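Local atomic coordinates of DNA polymerase (Bacillus phage phi29, PDB entry 2PY5), a protein that replicates the phage genome as a protein-primed, strand-displacing B-family DNA polymerase and proofreads with its own 3'-5' exonuclease. Residues F[63-68]-F[563-568]. The protein carries 2 engineered substitutions. Sequence-based numbering, arbitrary orientation.
Sequences LKFAGA and GGVVLV. Engineered in segment 63-68: Ala-66 (natural residue Asp). With nucleotides of chain A; nucleotides of chain B.
Phe-65 and Ala-68 of helix 63-76 pack against Val-565 and Leu-567 of strand 564-573. The helix belongs to the 3'-5' exonuclease domain. The strand is the second arm of a C-terminal beta hairpin with strand 551-561 and belongs to a region that binds DNA and the terminal protein. The contact therefore brings the C-terminal hairpin against the exonuclease site, where Phe-65 binds single-stranded DNA.

CG of Phe-65 stands anti to the backbone N (chi1 -177°), which sends the ring out between the strand and the DNA. Its CB lies beside the O2 and C1' of DT6 of chain A. CG stays close to the same C1', and C2' of that sugar sits over one ring face, toward the rim. CD1 of Phe-65 is 3.7 Å from O2 of DT6 of chain A. Further out, CE1 of Phe-65 meets the strand: it is 3.7 Å from the carbonyl O of Val-565 and 4.0 Å from CG of Leu-567. CE2 and CZ turn to the next sugar, with CZ of Phe-65 only 3.2 Å from O4' of DT7 of chain A.

Leu-567 touches the DNA as well as the ring. CD1 of Leu-567 lies 3.7 Å from both N1 of DT7 and C2 of DT6, both of chain A. Val-565 divides its branches: CG1 comes obliquely to CE1 of Phe-65, while CG2 meets Ala-68 CB at 3.6 Å.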
loop_
_atom_site.group_PDB
_atom_site.type_symbol
_atom_site.label_atom_id
_atom_site.label_comp_id
_atom_site.label_asym_id
_atom_site.label_seq_id
_atom_site.Cartn_x
_atom_site.Cartn_y
_atom_site.Cartn_z
ATOM N N LEU F 63 2.732 2.633 14.133
ATOM C CA LEU F 63 2.973 3.761 14.998
ATOM C C LEU F 63 1.776 4.696 15.167
ATOM O O LEU F 63 1.655 5.340 16.201
ATOM C CB LEU F 63 4.212 4.522 14.481
ATOM C CG LEU F 63 4.668 5.714 15.318
ATOM C CD1 LEU F 63 5.135 5.287 16.682
ATOM C CD2 LEU F 63 5.727 6.533 14.576
ATOM N N LYS F 64 0.914 4.767 14.157
ATOM C CA LYS F 64 -0.319 5.568 14.205
ATOM C C LYS F 64 -1.169 5.200 15.424
ATOM O O LYS F 64 -1.954 6.021 15.905
ATOM C CB LYS F 64 -1.112 5.311 12.928
ATOM C CG LYS F 64 -2.300 6.163 12.721
ATOM C CD LYS F 64 -2.771 6.021 11.297
ATOM C CE LYS F 64 -4.023 6.825 11.014
ATOM N NZ LYS F 64 -3.841 8.289 11.250
ATOM N N PHE F 65 -1.027 3.962 15.892
ATOM C CA PHE F 65 -1.752 3.497 17.083
ATOM C C PHE F 65 -0.945 3.787 18.356
ATOM O O PHE F 65 -1.318 4.635 19.140
ATOM C CB PHE F 65 -2.100 2.011 16.957
ATOM C CG PHE F 65 -2.910 1.496 18.107
ATOM C CD1 PHE F 65 -4.273 1.749 18.178
ATOM C CD2 PHE F 65 -2.296 0.806 19.128
ATOM C CE1 PHE F 65 -5.019 1.302 19.273
ATOM C CE2 PHE F 65 -3.051 0.352 20.231
ATOM C CZ PHE F 65 -4.385 0.607 20.280
ATOM N N ALA F 66 0.179 3.098 18.558
ATOM C CA ALA F 66 0.978 3.295 19.778
ATOM C C ALA F 66 1.383 4.754 19.969
ATOM O O ALA F 66 1.403 5.258 21.085
ATOM C CB ALA F 66 2.237 2.404 19.751
ATOM N N GLY F 67 1.723 5.424 18.869
ATOM C CA GLY F 67 2.119 6.819 18.875
ATOM C C GLY F 67 1.146 7.745 19.563
ATOM O O GLY F 67 1.564 8.718 20.189
ATOM N N ALA F 68 -0.150 7.469 19.440
ATOM C CA ALA F 68 -1.168 8.276 20.130
ATOM C C ALA F 68 -0.962 8.256 21.639
ATOM O O ALA F 68 -1.075 9.294 22.300
ATOM C CB ALA F 68 -2.556 7.792 19.784
ATOM N N GLY F 563 -5.883 10.067 26.509
ATOM C CA GLY F 563 -4.935 8.984 26.737
ATOM C C GLY F 563 -4.433 8.270 25.507
ATOM O O GLY F 563 -3.324 7.759 25.495
ATOM N N GLY F 564 -5.235 8.210 24.451
ATOM C CA GLY F 564 -4.816 7.532 23.257
ATOM C C GLY F 564 -5.935 7.267 22.283
ATOM O O GLY F 564 -6.838 8.081 22.128
ATOM N N VAL F 565 -5.899 6.096 21.678
ATOM C CA VAL F 565 -6.865 5.684 20.663
ATOM C C VAL F 565 -7.596 4.442 21.164
ATOM O O VAL F 565 -6.954 3.495 21.612
ATOM C CB VAL F 565 -6.202 5.358 19.294
ATOM C CG1 VAL F 565 -7.169 4.590 18.366
ATOM C CG2 VAL F 565 -5.730 6.633 18.621
ATOM N N VAL F 566 -8.924 4.458 21.062
ATOM C CA VAL F 566 -9.734 3.251 21.222
ATOM C C VAL F 566 -10.254 2.821 19.862
ATOM O O VAL F 566 -10.729 3.645 19.084
ATOM C CB VAL F 566 -10.921 3.486 22.174
ATOM C CG1 VAL F 566 -11.872 2.285 22.175
ATOM C CG2 VAL F 566 -10.406 3.769 23.554
ATOM N N LEU F 567 -10.164 1.527 19.587
ATOM C CA LEU F 567 -10.726 0.927 18.390
ATOM C C LEU F 567 -12.139 0.505 18.747
ATOM O O LEU F 567 -12.337 -0.450 19.503
ATOM C CB LEU F 567 -9.888 -0.267 17.956
ATOM C CG LEU F 567 -8.458 0.115 17.537
ATOM C CD1 LEU F 567 -7.613 -1.113 17.252
ATOM C CD2 LEU F 567 -8.537 1.010 16.313
ATOM N N VAL F 568 -13.110 1.287 18.288
ATOM C CA VAL F 568 -14.520 1.052 18.593
ATOM C C VAL F 568 -15.113 0.218 17.480
ATOM O O VAL F 568 -14.904 0.524 16.307
ATOM C CB VAL F 568 -15.281 2.388 18.679
ATOM C CG1 VAL F 568 -16.770 2.164 18.928
ATOM C CG2 VAL F 568 -14.696 3.260 19.767
ATOM P P DT A 7 -2.205 -5.259 18.565
ATOM O OP1 DT A 7 -1.078 -5.838 19.312
ATOM O OP2 DT A 7 -3.058 -6.124 17.726
ATOM O "O5'" DT A 7 -3.215 -4.517 19.558
ATOM C "C5'" DT A 7 -2.768 -3.503 20.445
ATOM C "C4'" DT A 7 -3.961 -3.034 21.258
ATOM O "O4'" DT A 7 -4.979 -2.538 20.368
ATOM C "C3'" DT A 7 -4.672 -4.105 22.087
ATOM O "O3'" DT A 7 -4.062 -4.311 23.368
ATOM C "C2'" DT A 7 -6.047 -3.473 22.246
ATOM C "C1'" DT A 7 -6.263 -2.774 20.916
ATOM N N1 DT A 7 -7.088 -3.561 19.929
ATOM C C2 DT A 7 -8.453 -3.450 20.019
ATOM O O2 DT A 7 -9.015 -2.761 20.851
ATOM N N3 DT A 7 -9.153 -4.174 19.094
ATOM C C4 DT A 7 -8.632 -4.981 18.103
ATOM O O4 DT A 7 -9.366 -5.594 17.319
ATOM C C5 DT A 7 -7.193 -5.058 18.060
ATOM C C7 DT A 7 -6.522 -5.904 17.020
ATOM C C6 DT A 7 -6.486 -4.353 18.960
ATOM P P DT A 6 -1.226 -5.427 12.873
ATOM O OP1 DT A 6 0.073 -6.010 13.187
ATOM O OP2 DT A 6 -2.414 -6.267 12.686
ATOM O "O5'" DT A 6 -1.656 -4.445 14.071
ATOM C "C5'" DT A 6 -0.685 -3.656 14.738
ATOM C "C4'" DT A 6 -1.425 -2.740 15.685
ATOM O "O4'" DT A 6 -2.294 -1.852 14.963
ATOM C "C3'" DT A 6 -2.345 -3.486 16.644
ATOM O "O3'" DT A 6 -1.627 -3.989 17.769
ATOM C "C2'" DT A 6 -3.368 -2.415 16.998
ATOM C "C1'" DT A 6 -3.403 -1.508 15.774
ATOM N N1 DT A 6 -4.619 -1.668 14.923
ATOM C C2 DT A 6 -5.246 -0.533 14.475
ATOM O O2 DT A 6 -4.870 0.593 14.730
ATOM N N3 DT A 6 -6.358 -0.776 13.705
ATOM C C4 DT A 6 -6.872 -2.008 13.339
ATOM O O4 DT A 6 -7.873 -2.102 12.633
ATOM C C5 DT A 6 -6.143 -3.155 13.820
ATOM C C7 DT A 6 -6.600 -4.536 13.491
ATOM C C6 DT A 6 -5.057 -2.934 14.587
ATOM P P DT B 5 -7.901 15.041 8.834
ATOM O OP1 DT B 5 -8.934 15.358 7.812
ATOM O OP2 DT B 5 -6.819 16.009 9.128
ATOM O "O5'" DT B 5 -8.632 14.775 10.234
ATOM C "C5'" DT B 5 -9.773 13.937 10.305
ATOM C "C4'" DT B 5 -9.938 13.389 11.709
ATOM O "O4'" DT B 5 -8.902 12.419 11.997
ATOM C "C3'" DT B 5 -9.838 14.411 12.832
ATOM O "O3'" DT B 5 -10.743 14.045 13.862
ATOM C "C2'" DT B 5 -8.386 14.311 13.297
ATOM C "C1'" DT B 5 -8.155 12.820 13.137
ATOM N N1 DT B 5 -6.756 12.403 12.836
ATOM C C2 DT B 5 -6.179 11.383 13.566
ATOM O O2 DT B 5 -6.721 10.754 14.486
ATOM N N3 DT B 5 -4.899 11.090 13.151
ATOM C C4 DT B 5 -4.171 11.692 12.141
ATOM O O4 DT B 5 -3.035 11.313 11.868
ATOM C C5 DT B 5 -4.841 12.735 11.417
ATOM C C7 DT B 5 -4.161 13.459 10.302
ATOM C C6 DT B 5 -6.094 13.042 11.793
#